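Local coordinates for protein similar to N-acetyltransferase (Staphylococcus aureus subsp. aureus, PDB 4MBU) that probably transfers an acetyl group from acetyl-coenzyme A to an amine of a substrate, at residues Ala15-Ala18 against Ile19-Ala23; Thr37-Glu40 against Arg41-Trp44. One frame throughout, in Å; residues are numbered along the deposited sequence.

In the fold
Contacts 1 and 2 lie on two helices that follow each other in the chain, 13-26 and 38-50. These are the first two helices of a GNAT-type fold built on a mixed sheet, and both rest on strand 63-72. The centres of the two contacts are about 12 Å apart. Leu17 of contact 1 packs on the start of helix 38-50, with its CD2 3.8 Å from Ile38 N. The guanidinium of Arg41 in contact 2 reaches the ring of Tyr20 in a cation-pi contact, with Arg41 NH2 3.1 Å from Tyr20 CG. The Tyr20 side chain lies about 9 Å from a bound cadmium ion and that of Trp44 about 12 Å from one, too far for coordination.

Contact 1. Residues Ala15-Ala18 against Ile19-Ala23; sequences AILA and IYNDA
Ile19 N donates to Ala15 O at 3.1 Å, the first of four i to i+4 bonds that make this piece of helix 13-26 a regular alpha-helix of the GNAT fold. Tyr20 N gives its hydrogen to Ile16 O at 2.9 Å, Asn21 N to Leu17 O at 2.8 Å and Asp22 N to Ala18 O at 2.8 Å. The first two are nearly straight, both 169° at the hydrogen. The last is more bent, at 155°. These four bonds cross between the segments, and Ala23 N to Ile19 O, 3.1 Å, continues the series.

No side chain adds a hydrogen bond between 15-18 and 19-23. Both ends of the Asn21 amide are hydrogen-bonded outside these two segments; OD1 accepts from Gln36 N, in the loop before helix 38-50. Asn21 CG stands beside its own backbone N (chi1 -81°), which leaves the amide next to Leu17. Tyr20 leans off the helix. Its ring meets Tyr88 edge-to-face and packs on Trp76 of the second subunit. Ile19 lies against the preceding turn, with CG1 3.4 Å from Ala15 O. Leu17 crosses Asn21 at a slant, and its CD1 comes to 3.6 Å from Asn21 ND2.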
loop_
_atom_site.group_PDB
_atom_site.type_symbol
_atom_site.label_atom_id
_atom_site.label_comp_id
_atom_site.label_asym_id
_atom_site.label_seq_id
_atom_site.Cartn_x
_atom_site.Cartn_y
_atom_site.Cartn_z
ATOM N N ALA A 15 -4.250 15.517 -30.714
ATOM C CA ALA A 15 -3.678 14.227 -30.315
ATOM C C ALA A 15 -3.864 14.069 -28.815
ATOM O O ALA A 15 -4.389 13.051 -28.336
ATOM C CB ALA A 15 -2.205 14.168 -30.680
ATOM N N ILE A 16 -3.503 15.121 -28.081
ATOM C CA ILE A 16 -3.605 15.089 -26.626
ATOM C C ILE A 16 -5.049 14.775 -26.261
ATOM O O ILE A 16 -5.314 13.854 -25.471
ATOM C CB ILE A 16 -3.097 16.408 -25.979
ATOM C CG1 ILE A 16 -1.560 16.419 -25.973
ATOM C CG2 ILE A 16 -3.633 16.575 -24.556
ATOM C CD1 ILE A 16 -0.928 17.772 -25.657
ATOM N N LEU A 17 -5.984 15.471 -26.907
ATOM C CA LEU A 17 -7.397 15.289 -26.578
ATOM C C LEU A 17 -7.766 13.816 -26.706
ATOM O O LEU A 17 -8.339 13.230 -25.777
ATOM C CB LEU A 17 -8.291 16.160 -27.466
ATOM C CG LEU A 17 -9.799 16.111 -27.179
ATOM C CD1 LEU A 17 -10.103 16.610 -25.797
ATOM C CD2 LEU A 17 -10.576 16.919 -28.201
ATOM N N ALA A 18 -7.362 13.200 -27.816
ATOM C CA ALA A 18 -7.777 11.828 -28.084
ATOM C C ALA A 18 -7.311 10.960 -26.934
ATOM O O ALA A 18 -8.111 10.223 -26.328
ATOM C CB ALA A 18 -7.204 11.333 -29.403
ATOM N N ILE A 19 -6.032 11.112 -26.587
ATOM C CA ILE A 19 -5.434 10.278 -25.554
ATOM C C ILE A 19 -6.270 10.431 -24.280
ATOM O O ILE A 19 -6.744 9.438 -23.712
ATOM C CB ILE A 19 -3.950 10.663 -25.304
ATOM C CG1 ILE A 19 -3.113 10.434 -26.566
ATOM C CG2 ILE A 19 -3.371 9.865 -24.155
ATOM C CD1 ILE A 19 -1.637 10.849 -26.396
ATOM N N TYR A 20 -6.529 11.685 -23.904
ATOM C CA TYR A 20 -7.234 11.983 -22.663
ATOM C C TYR A 20 -8.602 11.342 -22.720
ATOM O O TYR A 20 -9.002 10.644 -21.789
ATOM C CB TYR A 20 -7.361 13.493 -22.472
ATOM C CG TYR A 20 -7.844 13.948 -21.104
ATOM C CD1 TYR A 20 -7.030 13.837 -19.981
ATOM C CD2 TYR A 20 -9.092 14.542 -20.950
ATOM C CE1 TYR A 20 -7.464 14.292 -18.733
ATOM C CE2 TYR A 20 -9.531 14.999 -19.725
ATOM C CZ TYR A 20 -8.715 14.868 -18.618
ATOM O OH TYR A 20 -9.161 15.328 -17.405
ATOM N N ASN A 21 -9.298 11.526 -23.839
ATOM C CA ASN A 21 -10.667 11.026 -23.905
ATOM C C ASN A 21 -10.712 9.507 -23.866
ATOM O O ASN A 21 -11.641 8.934 -23.292
ATOM C CB ASN A 21 -11.420 11.580 -25.118
ATOM C CG ASN A 21 -11.955 12.973 -24.875
ATOM O OD1 ASN A 21 -12.112 13.396 -23.726
ATOM N ND2 ASN A 21 -12.252 13.695 -25.957
ATOM N N ASP A 22 -9.691 8.857 -24.429
ATOM C CA ASP A 22 -9.646 7.401 -24.389
ATOM C C ASP A 22 -9.619 7.000 -22.915
ATOM O O ASP A 22 -10.383 6.134 -22.463
ATOM C CB ASP A 22 -8.405 6.882 -25.116
ATOM C CG ASP A 22 -8.632 5.531 -25.774
ATOM O OD1 ASP A 22 -9.703 5.338 -26.391
ATOM O OD2 ASP A 22 -7.738 4.662 -25.685
ATOM N N ALA A 23 -8.795 7.712 -22.153
ATOM C CA ALA A 23 -8.617 7.399 -20.746
ATOM C C ALA A 23 -9.929 7.625 -20.003
ATOM O O ALA A 23 -10.258 6.892 -19.058
ATOM C CB ALA A 23 -7.493 8.237 -20.160
#

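Contact 2. Residues Thr37-Glu40 against Arg41-Trp44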
loop_
_atom_site.group_PDB
_atom_site.type_symbol
_atom_site.label_atom_id
_atom_site.label_comp_id
_atom_site.label_asym_id
_atom_site.label_seq_id
_atom_site.Cartn_x
_atom_site.Cartn_y
_atom_site.Cartn_z
ATOM N N THR A 37 -14.105 18.314 -24.571
ATOM C CA THR A 37 -14.204 18.931 -25.895
ATOM C C THR A 37 -12.888 19.611 -26.270
ATOM O O THR A 37 -12.033 19.850 -25.412
ATOM C CB THR A 37 -15.345 19.963 -25.968
ATOM O OG1 THR A 37 -15.053 21.061 -25.095
ATOM C CG2 THR A 37 -16.677 19.329 -25.571
ATOM N N ILE A 38 -12.726 19.935 -27.548
ATOM C CA ILE A 38 -11.488 20.563 -27.999
ATOM C C ILE A 38 -11.317 21.991 -27.448
ATOM O O ILE A 38 -10.194 22.431 -27.185
ATOM C CB ILE A 38 -11.361 20.509 -29.540
ATOM C CG1 ILE A 38 -10.059 21.172 -30.013
ATOM C CG2 ILE A 38 -12.600 21.116 -30.200
ATOM C CD1 ILE A 38 -8.806 20.415 -29.594
ATOM N N ASP A 39 -12.428 22.697 -27.242
ATOM C CA ASP A 39 -12.378 24.039 -26.658
ATOM C C ASP A 39 -11.945 24.003 -25.191
ATOM O O ASP A 39 -11.201 24.872 -24.728
ATOM C CB ASP A 39 -13.739 24.739 -26.770
ATOM C CG ASP A 39 -14.168 24.969 -28.210
ATOM O OD1 ASP A 39 -13.313 24.882 -29.118
ATOM O OD2 ASP A 39 -15.370 25.248 -28.425
ATOM N N GLU A 40 -12.431 23.003 -24.462
ATOM C CA GLU A 40 -12.032 22.812 -23.074
ATOM C C GLU A 40 -10.531 22.535 -23.003
ATOM O O GLU A 40 -9.821 23.089 -22.158
ATOM C CB GLU A 40 -12.843 21.673 -22.437
ATOM C CG GLU A 40 -14.264 22.078 -22.047
ATOM C CD GLU A 40 -15.197 20.893 -21.861
ATOM O OE1 GLU A 40 -14.892 19.799 -22.376
ATOM O OE2 GLU A 40 -16.248 21.061 -21.203
ATOM N N ARG A 41 -10.050 21.702 -23.918
ATOM C CA ARG A 41 -8.634 21.366 -23.968
ATOM C C ARG A 41 -7.776 22.592 -24.336
ATOM O O ARG A 41 -6.698 22.807 -23.759
ATOM C CB ARG A 41 -8.407 20.186 -24.920
ATOM C CG ARG A 41 -6.964 19.726 -25.061
ATOM C CD ARG A 41 -6.285 19.445 -23.723
ATOM N NE ARG A 41 -6.953 18.431 -22.908
ATOM C CZ ARG A 41 -6.398 17.841 -21.851
ATOM N NH1 ARG A 41 -5.162 18.154 -21.487
ATOM N NH2 ARG A 41 -7.076 16.938 -21.150
ATOM N N ILE A 42 -8.275 23.418 -25.253
ATOM C CA ILE A 42 -7.555 24.626 -25.651
ATOM C C ILE A 42 -7.504 25.632 -24.502
ATOM O O ILE A 42 -6.471 26.271 -24.265
ATOM C CB ILE A 42 -8.164 25.263 -26.921
ATOM C CG1 ILE A 42 -7.929 24.352 -28.129
ATOM C CG2 ILE A 42 -7.543 26.623 -27.192
ATOM C CD1 ILE A 42 -8.825 24.661 -29.327
ATOM N N ALA A 43 -8.615 25.758 -23.777
ATOM C CA ALA A 43 -8.656 26.629 -22.603
ATOM C C ALA A 43 -7.665 26.135 -21.543
ATOM O O ALA A 43 -6.984 26.930 -20.886
ATOM C CB ALA A 43 -10.066 26.689 -22.029
ATOM N N TRP A 44 -7.605 24.814 -21.382
ATOM C CA TRP A 44 -6.656 24.171 -20.473
ATOM C C TRP A 44 -5.217 24.548 -20.839
ATOM O O TRP A 44 -4.442 24.984 -19.985
ATOM C CB TRP A 44 -6.872 22.652 -20.506
ATOM C CG TRP A 44 -5.818 21.804 -19.827
ATOM C CD1 TRP A 44 -5.793 21.398 -18.516
ATOM C CD2 TRP A 44 -4.665 21.220 -20.444
ATOM N NE1 TRP A 44 -4.689 20.605 -18.286
ATOM C CE2 TRP A 44 -3.979 20.486 -19.454
ATOM C CE3 TRP A 44 -4.138 21.260 -21.740
ATOM C CZ2 TRP A 44 -2.798 19.797 -19.721
ATOM C CZ3 TRP A 44 -2.971 20.568 -22.005
ATOM C CH2 TRP A 44 -2.311 19.849 -21.001
#
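Ile38 and Ile42, one turn apart, slant across each other, and Ile38 CG1 meets Ile42 CD1 at 3.8 Å. Ile38 sends CG1 away from its own backbone N (chi1 180°). Ile42 has the other choice, with CG1 beside its N (chi1 -68°), and this folds the branch back over the previous turn. Ile42 CG1 thus comes to 3.1 Å from Ile38 O, the same carbonyl that accepts from Ile42 N. Both isoleucines also touch helix 13-26, Ile38 on Leu17 and Ile42 on Leu13.

The first turn of helix 38-50 is closed by a capping box. Thr37 is the N-cap. Its backbone N donates to Glu40 OE1 at 2.8 Å, nearly along the C-O axis of the carboxylate. In return Glu40 N makes a weak bond of 3.3 Å to Thr37 OG1. The acid sits at the N-terminal end of the helix, where the helix dipole probably favours its charged form. Behind the cap, Arg41 N donates to Thr37 O at 3.1 Å, and the following amides continue the i to i+4 pattern.

Within 41-44, Arg41 and Trp44 pack on each other. The arginine chain bends at chi2 and chi3, which swings NH1 over the centre of the Trp44 ring, 3.0 Å above its plane. Trp44 CZ3 lies at the guanidinium edge, in its plane. Arg41 NE donates to Gln36 OE1, and NH2 is also hydrogen-bonded just outside the segments.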